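Local coordinates for dermonecrotic toxin (Pasteurella multocida, PDB 2EBF), which acts as a potent mitogen and dermonecrotic toxin that induces bone resorption and is associated with severe progressive atrophic rhinitis in pigs, and is represented by its C-terminal region, at residues K138-Q143 and E556-L561; L142-K147 and R176-D181; S149-F154 and D321-M326. All coordinates share one frame; numbering follows the deposited sequence.

The three contacts illustrate how a few helices can gather distant parts of a chain. Following it from the N terminus, helix 135-143 comes first and serves interactions 1 and 2, which share L142 and Q143. Interaction 2 closes a loop of 28 residues onto the end of helix 171-180. Helix 151-164 begins inside that loop and, in interaction 3, meets helix 312-333, so interactions 2 and 3 cross; a salt bridge between D181 and R322 joins them. Interaction 1 spans 412 residues to the loop at 556-561, and interaction 3 is nested within it. Together they tie three early helices to helix 312-333 and to the connection between the two sheets.

Interaction 1 of 3, residues K138-Q143 and E556-L561; sequences KKQILQ and ENWQVL. With GLC (alpha-D-glucopyranose), chain C; GLC (alpha-D-glucopyranose), chain B.
Both K139 and E556 carry CG anti to the backbone N, and the lysine then bends at its last torsion (chi4 -77°) while the glutamate stays extended, which brings the ammonium and the carboxylate together. The resulting salt bridge runs from K139 NZ to E556 OE1 over 2.9 Å and uses the syn lone pair of that oxygen. The same NZ also donates to Q143 OE1 at a short 2.6 Å, from a position tilted 26° from the carbonyl plane. The ammonium is thus shared between the next turn of its own helix and the loop opposite.

A water completes the polar cluster. It donates to E556 OE1 at 2.7 Å and to Q140 OE1 at 2.9 Å, and it accepts from Q143 NE2 at 3.0 Å. OE1 of the glutamate is therefore gripped twice, by lysine and by water, an environment that would be expected to stabilise its negative charge. Q140, bent at chi2, lays its OE1 3.7 Å from E556 CB, its amide plane turned 69° from the carboxylate. Farther along the loop, CG of Q140 approaches CZ3 of the W558 ring obliquely at 4.3 Å. Next to this polar cluster lies a sugar site, and K139 and Q143 belong to both: with K138 and L142 they help line the pocket of two glucose units joined through their C1 atoms, with L142 CB 3.7 Å from O6 of the chain C unit.

The loop itself runs between strand 537-539 of the mixed sheet and strand 567-568 of the antiparallel sheet. As it passes helix 135-143, W558 rests on A172 and I175 of helix 171-180, and L561 reaches E162 and M163 of helix 151-164.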
loop_
_atom_site.group_PDB
_atom_site.type_symbol
_atom_site.label_atom_id
_atom_site.label_comp_id
_atom_site.label_asym_id
_atom_site.label_seq_id
_atom_site.Cartn_x
_atom_site.Cartn_y
_atom_site.Cartn_z
ATOM N N LYS A 138 13.514 1.088 -14.179
ATOM C CA LYS A 138 14.124 2.411 -14.110
ATOM C C LYS A 138 13.331 3.415 -14.942
ATOM O O LYS A 138 13.009 4.489 -14.459
ATOM C CB LYS A 138 15.573 2.353 -14.610
ATOM C CG LYS A 138 16.299 3.701 -14.635
ATOM C CD LYS A 138 17.681 3.528 -15.269
ATOM C CE LYS A 138 18.390 4.861 -15.435
ATOM N NZ LYS A 138 19.773 4.664 -15.985
ATOM N N LYS A 139 13.017 3.062 -16.190
ATOM C CA LYS A 139 12.311 3.991 -17.062
ATOM C C LYS A 139 10.959 4.384 -16.464
ATOM O O LYS A 139 10.593 5.559 -16.485
ATOM C CB LYS A 139 12.126 3.415 -18.475
ATOM C CG LYS A 139 11.678 4.467 -19.505
ATOM C CD LYS A 139 11.662 3.913 -20.923
ATOM C CE LYS A 139 11.574 5.033 -21.966
ATOM N NZ LYS A 139 10.206 5.586 -22.085
ATOM N N GLN A 140 10.227 3.406 -15.934
ATOM C CA GLN A 140 8.869 3.657 -15.465
ATOM C C GLN A 140 8.924 4.570 -14.238
ATOM O O GLN A 140 8.196 5.572 -14.147
ATOM C CB GLN A 140 8.161 2.339 -15.138
ATOM C CG GLN A 140 7.660 1.573 -16.380
ATOM C CD GLN A 140 6.989 2.504 -17.380
ATOM O OE1 GLN A 140 7.462 2.679 -18.504
ATOM N NE2 GLN A 140 5.909 3.130 -16.960
ATOM N N ILE A 141 9.826 4.235 -13.330
ATOM C CA ILE A 141 9.943 4.938 -12.053
ATOM C C ILE A 141 10.513 6.355 -12.199
ATOM O O ILE A 141 9.961 7.311 -11.639
ATOM C CB ILE A 141 10.770 4.131 -11.051
ATOM C CG1 ILE A 141 10.013 2.860 -10.633
ATOM C CG2 ILE A 141 11.095 5.001 -9.820
ATOM C CD1 ILE A 141 10.793 1.980 -9.642
ATOM N N LEU A 142 11.607 6.491 -12.942
ATOM C CA LEU A 142 12.219 7.804 -13.162
ATOM C C LEU A 142 11.469 8.745 -14.129
ATOM O O LEU A 142 11.826 9.921 -14.253
ATOM C CB LEU A 142 13.697 7.661 -13.550
ATOM C CG LEU A 142 14.633 7.023 -12.511
ATOM C CD1 LEU A 142 16.084 7.066 -13.002
ATOM C CD2 LEU A 142 14.513 7.695 -11.153
ATOM N N GLN A 143 10.435 8.249 -14.799
ATOM C CA GLN A 143 9.559 9.116 -15.597
ATOM C C GLN A 143 8.557 9.880 -14.708
ATOM O O GLN A 143 8.037 10.929 -15.113
ATOM C CB GLN A 143 8.845 8.332 -16.713
ATOM C CG GLN A 143 9.730 8.149 -17.956
ATOM C CD GLN A 143 9.139 7.291 -19.071
ATOM O OE1 GLN A 143 9.649 7.328 -20.195
ATOM N NE2 GLN A 143 8.083 6.514 -18.777
ATOM N N GLU A 556 5.684 -0.348 -20.431
ATOM C CA GLU A 556 6.662 -0.408 -21.503
ATOM C C GLU A 556 7.815 -1.367 -21.192
ATOM O O GLU A 556 8.543 -1.184 -20.219
ATOM C CB GLU A 556 7.187 0.991 -21.822
ATOM C CG GLU A 556 8.028 1.047 -23.083
ATOM C CD GLU A 556 8.671 2.395 -23.284
ATOM O OE1 GLU A 556 8.580 3.263 -22.375
ATOM O OE2 GLU A 556 9.273 2.584 -24.354
ATOM N N ASN A 557 7.951 -2.397 -22.027
ATOM C CA ASN A 557 9.066 -3.344 -21.962
ATOM C C ASN A 557 9.198 -4.108 -20.637
ATOM O O ASN A 557 10.282 -4.610 -20.313
ATOM C CB ASN A 557 10.391 -2.638 -22.329
ATOM C CG ASN A 557 10.405 -2.116 -23.749
ATOM O OD1 ASN A 557 9.853 -2.738 -24.667
ATOM N ND2 ASN A 557 11.063 -0.975 -23.952
ATOM N N TRP A 558 8.091 -4.200 -19.889
ATOM C CA TRP A 558 8.082 -4.723 -18.514
ATOM C C TRP A 558 8.659 -6.122 -18.413
ATOM O O TRP A 558 8.396 -6.963 -19.268
ATOM C CB TRP A 558 6.657 -4.717 -17.921
ATOM C CG TRP A 558 6.636 -4.951 -16.439
ATOM C CD1 TRP A 558 6.229 -6.078 -15.786
ATOM C CD2 TRP A 558 7.069 -4.033 -15.425
ATOM N NE1 TRP A 558 6.384 -5.918 -14.423
ATOM C CE2 TRP A 558 6.895 -4.673 -14.180
ATOM C CE3 TRP A 558 7.608 -2.739 -15.454
ATOM C CZ2 TRP A 558 7.224 -4.058 -12.969
ATOM C CZ3 TRP A 558 7.932 -2.122 -14.243
ATOM C CH2 TRP A 558 7.730 -2.784 -13.021
ATOM N N GLN A 559 9.467 -6.337 -17.377
ATOM C CA GLN A 559 10.002 -7.651 -17.052
ATOM C C GLN A 559 9.393 -8.076 -15.737
ATOM O O GLN A 559 9.342 -7.281 -14.789
ATOM C CB GLN A 559 11.529 -7.614 -16.886
ATOM C CG GLN A 559 12.310 -7.212 -18.136
ATOM C CD GLN A 559 11.931 -8.050 -19.354
ATOM O OE1 GLN A 559 11.988 -9.273 -19.313
ATOM N NE2 GLN A 559 11.572 -7.395 -20.431
ATOM N N VAL A 560 8.973 -9.337 -15.664
ATOM C CA VAL A 560 8.478 -9.897 -14.413
ATOM C C VAL A 560 9.563 -9.760 -13.347
ATOM O O VAL A 560 10.733 -10.051 -13.608
ATOM C CB VAL A 560 8.051 -11.373 -14.565
ATOM C CG1 VAL A 560 7.655 -11.938 -13.222
ATOM C CG2 VAL A 560 6.875 -11.488 -15.523
ATOM N N LEU A 561 9.172 -9.300 -12.159
ATOM C CA LEU A 561 10.103 -9.086 -11.063
ATOM C C LEU A 561 10.209 -10.277 -10.095
ATOM O O LEU A 561 11.295 -10.594 -9.624
ATOM C CB LEU A 561 9.723 -7.832 -10.270
ATOM C CG LEU A 561 9.662 -6.480 -10.988
ATOM C CD1 LEU A 561 9.270 -5.426 -9.971
ATOM C CD2 LEU A 561 11.001 -6.146 -11.658
HETATM C C1 GLC C . 14.816 10.968 -17.370
HETATM C C2 GLC C . 15.818 10.949 -18.525
HETATM C C3 GLC C . 15.274 10.141 -19.706
HETATM C C4 GLC C . 14.798 8.748 -19.271
HETATM C C5 GLC C . 13.885 8.814 -18.034
HETATM C C6 GLC C . 13.639 7.430 -17.442
HETATM O O2 GLC C . 16.053 12.295 -18.948
HETATM O O3 GLC C . 16.282 10.026 -20.720
HETATM O O4 GLC C . 14.112 8.109 -20.358
HETATM O O5 GLC C . 14.457 9.630 -16.998
HETATM O O6 GLC C . 14.880 6.899 -16.950
HETATM C C1 GLC B . 12.808 12.169 -16.738
HETATM C C2 GLC B . 11.507 12.658 -17.375
HETATM C C3 GLC B . 11.804 13.863 -18.276
HETATM C C4 GLC B . 12.507 14.970 -17.490
HETATM C C5 GLC B . 13.736 14.425 -16.752
HETATM C C6 GLC B . 14.284 15.456 -15.774
HETATM O O1 GLC B . 13.666 11.711 -17.785
HETATM O O2 GLC B . 10.905 11.594 -18.123
HETATM O O3 GLC B . 10.618 14.391 -18.871
HETATM O O4 GLC B . 12.888 16.025 -18.392
HETATM O O5 GLC B . 13.416 13.245 -16.000
HETATM O O6 GLC B . 13.282 15.723 -14.785
HETATM O O HOH W 1 6.932 4.488 -20.649
#

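Interaction 2 of 3, residues L142-K147 and R176-D181. With GLC (alpha-D-glucopyranose), chain B; GLC (alpha-D-glucopyranose), chain C.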
loop_
_atom_site.group_PDB
_atom_site.type_symbol
_atom_site.label_atom_id
_atom_site.label_comp_id
_atom_site.label_asym_id
_atom_site.label_seq_id
_atom_site.Cartn_x
_atom_site.Cartn_y
_atom_site.Cartn_z
ATOM N N LEU A 142 11.607 6.491 -12.942
ATOM C CA LEU A 142 12.219 7.804 -13.162
ATOM C C LEU A 142 11.469 8.745 -14.129
ATOM O O LEU A 142 11.826 9.921 -14.253
ATOM C CB LEU A 142 13.697 7.661 -13.550
ATOM C CG LEU A 142 14.633 7.023 -12.511
ATOM C CD1 LEU A 142 16.084 7.066 -13.002
ATOM C CD2 LEU A 142 14.513 7.695 -11.153
ATOM N N GLN A 143 10.435 8.249 -14.799
ATOM C CA GLN A 143 9.559 9.116 -15.597
ATOM C C GLN A 143 8.557 9.880 -14.708
ATOM O O GLN A 143 8.037 10.929 -15.113
ATOM C CB GLN A 143 8.845 8.332 -16.713
ATOM C CG GLN A 143 9.730 8.149 -17.956
ATOM C CD GLN A 143 9.139 7.291 -19.071
ATOM O OE1 GLN A 143 9.649 7.328 -20.195
ATOM N NE2 GLN A 143 8.083 6.514 -18.777
ATOM N N ILE A 144 8.281 9.360 -13.511
ATOM C CA ILE A 144 7.415 10.065 -12.555
ATOM C C ILE A 144 8.101 11.373 -12.108
ATOM O O ILE A 144 9.237 11.342 -11.651
ATOM C CB ILE A 144 7.068 9.185 -11.314
ATOM C CG1 ILE A 144 6.483 7.840 -11.759
ATOM C CG2 ILE A 144 6.089 9.917 -10.371
ATOM C CD1 ILE A 144 6.435 6.778 -10.662
ATOM N N PRO A 145 7.409 12.524 -12.244
ATOM C CA PRO A 145 7.992 13.813 -11.847
ATOM C C PRO A 145 8.309 13.835 -10.351
ATOM O O PRO A 145 7.742 13.046 -9.609
ATOM C CB PRO A 145 6.874 14.820 -12.167
ATOM C CG PRO A 145 6.008 14.111 -13.195
ATOM C CD PRO A 145 6.041 12.678 -12.777
ATOM N N ASN A 146 9.206 14.732 -9.935
ATOM C CA ASN A 146 9.598 14.910 -8.524
ATOM C C ASN A 146 10.219 13.635 -7.950
ATOM O O ASN A 146 9.619 12.956 -7.102
ATOM C CB ASN A 146 8.422 15.347 -7.644
ATOM C CG ASN A 146 7.417 16.224 -8.381
ATOM O OD1 ASN A 146 7.760 17.267 -8.949
ATOM N ND2 ASN A 146 6.168 15.801 -8.366
ATOM N N LYS A 147 11.421 13.319 -8.422
ATOM C CA LYS A 147 12.125 12.109 -8.008
ATOM C C LYS A 147 12.367 12.027 -6.515
ATOM O O LYS A 147 12.573 10.932 -5.988
ATOM C CB LYS A 147 13.455 11.994 -8.737
ATOM C CG LYS A 147 13.309 11.827 -10.238
ATOM C CD LYS A 147 14.666 11.686 -10.891
ATOM C CE LYS A 147 14.531 11.435 -12.399
ATOM N NZ LYS A 147 13.920 12.603 -13.098
ATOM N N ARG A 176 1.232 1.996 -11.914
ATOM C CA ARG A 176 0.037 2.448 -12.639
ATOM C C ARG A 176 -0.783 3.440 -11.806
ATOM O O ARG A 176 -1.241 4.465 -12.325
ATOM C CB ARG A 176 -0.827 1.264 -13.081
ATOM C CG ARG A 176 -0.107 0.289 -13.991
ATOM C CD ARG A 176 -1.069 -0.768 -14.497
ATOM N NE ARG A 176 -0.539 -1.512 -15.635
ATOM C CZ ARG A 176 -0.065 -2.754 -15.579
ATOM N NH1 ARG A 176 -0.044 -3.427 -14.435
ATOM N NH2 ARG A 176 0.373 -3.331 -16.692
ATOM N N PHE A 177 -0.955 3.132 -10.520
ATOM C CA PHE A 177 -1.604 4.054 -9.577
ATOM C C PHE A 177 -0.901 5.413 -9.537
ATOM O O PHE A 177 -1.555 6.451 -9.640
ATOM C CB PHE A 177 -1.662 3.436 -8.171
ATOM C CG PHE A 177 -2.044 4.420 -7.075
ATOM C CD1 PHE A 177 -3.320 4.964 -7.025
ATOM C CD2 PHE A 177 -1.117 4.783 -6.102
ATOM C CE1 PHE A 177 -3.675 5.871 -6.029
ATOM C CE2 PHE A 177 -1.459 5.678 -5.089
ATOM C CZ PHE A 177 -2.742 6.225 -5.055
ATOM N N ALA A 178 0.429 5.393 -9.388
ATOM C CA ALA A 178 1.226 6.621 -9.273
ATOM C C ALA A 178 1.078 7.488 -10.513
ATOM O O ALA A 178 0.915 8.702 -10.411
ATOM C CB ALA A 178 2.700 6.291 -9.037
ATOM N N LEU A 179 1.104 6.846 -11.682
ATOM C CA LEU A 179 1.064 7.554 -12.969
ATOM C C LEU A 179 -0.248 8.291 -13.235
ATOM O O LEU A 179 -0.270 9.313 -13.929
ATOM C CB LEU A 179 1.339 6.579 -14.122
ATOM C CG LEU A 179 2.754 6.012 -14.276
ATOM C CD1 LEU A 179 2.781 5.012 -15.436
ATOM C CD2 LEU A 179 3.775 7.115 -14.503
ATOM N N GLN A 180 -1.341 7.761 -12.704
ATOM C CA GLN A 180 -2.651 8.378 -12.879
ATOM C C GLN A 180 -3.017 9.337 -11.746
ATOM O O GLN A 180 -3.868 10.199 -11.918
ATOM C CB GLN A 180 -3.742 7.305 -13.077
ATOM C CG GLN A 180 -3.991 6.379 -11.871
ATOM C CD GLN A 180 -4.846 7.020 -10.785
ATOM O OE1 GLN A 180 -5.899 7.620 -11.072
ATOM N NE2 GLN A 180 -4.400 6.906 -9.532
ATOM N N ASP A 181 -2.383 9.184 -10.590
ATOM C CA ASP A 181 -2.729 9.994 -9.426
ATOM C C ASP A 181 -2.467 11.494 -9.639
ATOM O O ASP A 181 -1.374 11.886 -10.034
ATOM C CB ASP A 181 -2.007 9.464 -8.190
ATOM C CG ASP A 181 -2.405 10.191 -6.932
ATOM O OD1 ASP A 181 -1.814 11.251 -6.670
ATOM O OD2 ASP A 181 -3.292 9.698 -6.197
HETATM C C1 GLC B . 12.808 12.169 -16.738
HETATM C C2 GLC B . 11.507 12.658 -17.375
HETATM C C3 GLC B . 11.804 13.863 -18.276
HETATM C C4 GLC B . 12.507 14.970 -17.490
HETATM C C5 GLC B . 13.736 14.425 -16.752
HETATM C C6 GLC B . 14.284 15.456 -15.774
HETATM O O1 GLC B . 13.666 11.711 -17.785
HETATM O O2 GLC B . 10.905 11.594 -18.123
HETATM O O3 GLC B . 10.618 14.391 -18.871
HETATM O O4 GLC B . 12.888 16.025 -18.392
HETATM O O5 GLC B . 13.416 13.245 -16.000
HETATM O O6 GLC B . 13.282 15.723 -14.785
HETATM C C1 GLC C . 14.816 10.968 -17.370
HETATM C C2 GLC C . 15.818 10.949 -18.525
HETATM C C3 GLC C . 15.274 10.141 -19.706
HETATM C C4 GLC C . 14.798 8.748 -19.271
HETATM C C5 GLC C . 13.885 8.814 -18.034
HETATM C C6 GLC C . 13.639 7.430 -17.442
HETATM O O2 GLC C . 16.053 12.295 -18.948
HETATM O O3 GLC C . 16.282 10.026 -20.720
HETATM O O4 GLC C . 14.112 8.109 -20.358
HETATM O O5 GLC C . 14.457 9.630 -16.998
HETATM O O6 GLC C . 14.880 6.899 -16.950
#
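A single side chain, I144, alone supplies the close contacts from its side, reaching across to A178 and L179 with no polar bond between the two segments. With CG1 anti to the carbonyl carbon (chi1 -53°), the longer branch of the isoleucine points at the last turn of helix 171-180. CD1 meets A178 CB at 4.1 Å, while CG1 lies 3.9 Å from CD2 of L179, whose side chain runs at about a right angle to that of the isoleucine.

Polar groups work elsewhere on the two segments. Q180 folds back so that its NE2 donates to F177 O at 2.9 Å, in the carbonyl plane and on a lone pair, which adds a side-chain bond where the backbone bonds of the helix end are weak. K147 turns toward the sugar: its NZ donates to the ring oxygen O5 of the chain B glucose at 3.0 Å and also forms a salt bridge with D103.

What results is plain apolar packing of the turn after helix 135-143 against the C-terminal turn of helix 171-180. That turn sets its isoleucine against the helix and its lysine in the glycan pocket.

Interaction 3 of 3, residues S149-F154 and D321-M326; sequences SGAARF and DRLSLM
The phenyl ring of F154 receives L323 squarely on one face: L323 CB stands 3.6 Å from the ring centroid, only 7° off the normal, a clear CH-pi contact. The backbone of helix 312-333 comes close as well, with L323 O 3.6 Å from F154 CZ. S324 approaches obliquely, its N 4.0 Å from F154 CE1, while its hydroxyl is engaged with S320 O of its own helix.

The ring reaches this position because F154 CG is anti to its own backbone N (chi1 172°), which carries the phenyl off the first turn of helix 151-164 and over the neighbouring helix. L323 also reaches the start of helix 151-164, its CD1 3.7 Å from A151 CA and in contact with A151 CB. One leucine thus packs against A151 and F154, about one turn apart on the same helix.

G150 occupies the N-cap position of that helix with a positive phi, and its O accepts from F154 N at 3.0 Å. Just before it, S149 OG accepts from A151 N at 3.3 Å in a nearly straight bond (169°), forming an ST turn; the same hydroxyl is also hydrogen-bonded to N146 O.

Helix 171-180 packs against the same cluster, placing L174 on F154 and M326, and F177 on L323 and M326. I184, in the loop that follows it, touches A151 and L323. R322 makes salt bridges to D181 and D464, L325 packs on helix 473-490, and M326 touches both that helix and helix 171-180.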
loop_
_atom_site.group_PDB
_atom_site.type_symbol
_atom_site.label_atom_id
_atom_site.label_comp_id
_atom_site.label_asym_id
_atom_site.label_seq_id
_atom_site.Cartn_x
_atom_site.Cartn_y
_atom_site.Cartn_z
ATOM N N SER A 149 10.048 13.087 -4.242
ATOM C CA SER A 149 8.762 13.196 -3.523
ATOM C C SER A 149 8.480 12.035 -2.568
ATOM O O SER A 149 7.585 12.125 -1.724
ATOM C CB SER A 149 7.610 13.289 -4.519
ATOM O OG SER A 149 7.471 12.042 -5.181
ATOM N N GLY A 150 9.225 10.945 -2.704
ATOM C CA GLY A 150 8.907 9.718 -1.981
ATOM C C GLY A 150 8.381 8.616 -2.873
ATOM O O GLY A 150 8.479 7.438 -2.528
ATOM N N ALA A 151 7.816 8.977 -4.020
ATOM C CA ALA A 151 7.289 7.964 -4.956
ATOM C C ALA A 151 8.379 7.008 -5.456
ATOM O O ALA A 151 8.256 5.785 -5.325
ATOM C CB ALA A 151 6.567 8.634 -6.124
ATOM N N ALA A 152 9.452 7.562 -6.019
ATOM C CA ALA A 152 10.554 6.726 -6.506
ATOM C C ALA A 152 11.160 5.860 -5.403
ATOM O O ALA A 152 11.466 4.685 -5.617
ATOM C CB ALA A 152 11.629 7.580 -7.171
ATOM N N ARG A 153 11.344 6.445 -4.223
ATOM C CA ARG A 153 11.874 5.704 -3.089
ATOM C C ARG A 153 10.998 4.503 -2.744
ATOM O O ARG A 153 11.495 3.396 -2.556
ATOM C CB ARG A 153 11.973 6.618 -1.874
ATOM C CG ARG A 153 12.544 5.920 -0.645
ATOM C CD ARG A 153 12.528 6.848 0.571
ATOM N NE ARG A 153 13.089 6.156 1.734
ATOM C CZ ARG A 153 13.106 6.652 2.969
ATOM N NH1 ARG A 153 12.590 7.845 3.215
ATOM N NH2 ARG A 153 13.633 5.948 3.961
ATOM N N PHE A 154 9.691 4.739 -2.658
ATOM C CA PHE A 154 8.733 3.701 -2.327
ATOM C C PHE A 154 8.709 2.633 -3.418
ATOM O O PHE A 154 8.730 1.437 -3.135
ATOM C CB PHE A 154 7.331 4.308 -2.171
ATOM C CG PHE A 154 6.245 3.283 -2.019
ATOM C CD1 PHE A 154 5.815 2.891 -0.757
ATOM C CD2 PHE A 154 5.665 2.691 -3.141
ATOM C CE1 PHE A 154 4.817 1.932 -0.615
ATOM C CE2 PHE A 154 4.665 1.727 -3.009
ATOM C CZ PHE A 154 4.245 1.348 -1.754
ATOM N N ASP A 321 2.009 8.582 1.845
ATOM C CA ASP A 321 0.815 8.007 2.476
ATOM C C ASP A 321 -0.082 7.288 1.475
ATOM O O ASP A 321 -0.575 6.204 1.757
ATOM C CB ASP A 321 0.007 9.077 3.218
ATOM C CG ASP A 321 0.672 9.515 4.513
ATOM O OD1 ASP A 321 1.723 8.944 4.867
ATOM O OD2 ASP A 321 0.146 10.431 5.186
ATOM N N ARG A 322 -0.307 7.905 0.319
ATOM C CA ARG A 322 -1.180 7.319 -0.701
ATOM C C ARG A 322 -0.601 6.005 -1.223
ATOM O O ARG A 322 -1.326 5.035 -1.414
ATOM C CB ARG A 322 -1.409 8.276 -1.867
ATOM C CG ARG A 322 -2.046 9.594 -1.468
ATOM C CD ARG A 322 -3.448 9.764 -1.958
ATOM N NE ARG A 322 -3.505 10.434 -3.248
ATOM C CZ ARG A 322 -4.074 11.613 -3.503
ATOM N NH1 ARG A 322 -4.665 12.341 -2.558
ATOM N NH2 ARG A 322 -4.039 12.071 -4.742
ATOM N N LEU A 323 0.703 5.968 -1.452
ATOM C CA LEU A 323 1.312 4.722 -1.924
ATOM C C LEU A 323 1.221 3.614 -0.884
ATOM O O LEU A 323 0.916 2.471 -1.213
ATOM C CB LEU A 323 2.761 4.949 -2.357
ATOM C CG LEU A 323 2.865 5.745 -3.656
ATOM C CD1 LEU A 323 4.227 6.378 -3.743
ATOM C CD2 LEU A 323 2.570 4.821 -4.870
ATOM N N SER A 324 1.483 3.955 0.373
ATOM C CA SER A 324 1.362 2.991 1.455
ATOM C C SER A 324 -0.072 2.510 1.631
ATOM O O SER A 324 -0.286 1.345 1.917
ATOM C CB SER A 324 1.841 3.591 2.785
ATOM O OG SER A 324 3.211 3.967 2.695
ATOM N N LEU A 325 -1.048 3.400 1.503
ATOM C CA LEU A 325 -2.446 2.991 1.675
ATOM C C LEU A 325 -2.924 2.109 0.532
ATOM O O LEU A 325 -3.618 1.119 0.762
ATOM C CB LEU A 325 -3.375 4.199 1.852
ATOM C CG LEU A 325 -3.187 4.977 3.162
ATOM C CD1 LEU A 325 -4.033 6.247 3.165
ATOM C CD2 LEU A 325 -3.511 4.118 4.383
ATOM N N MET A 326 -2.542 2.476 -0.690
ATOM C CA MET A 326 -2.856 1.676 -1.886
ATOM C C MET A 326 -2.300 0.263 -1.793
ATOM O O MET A 326 -2.978 -0.710 -2.131
ATOM C CB MET A 326 -2.326 2.371 -3.140
ATOM C CG MET A 326 -2.780 1.725 -4.462
ATOM S SD MET A 326 -4.581 1.668 -4.588
ATOM C CE MET A 326 -4.737 1.306 -6.346
#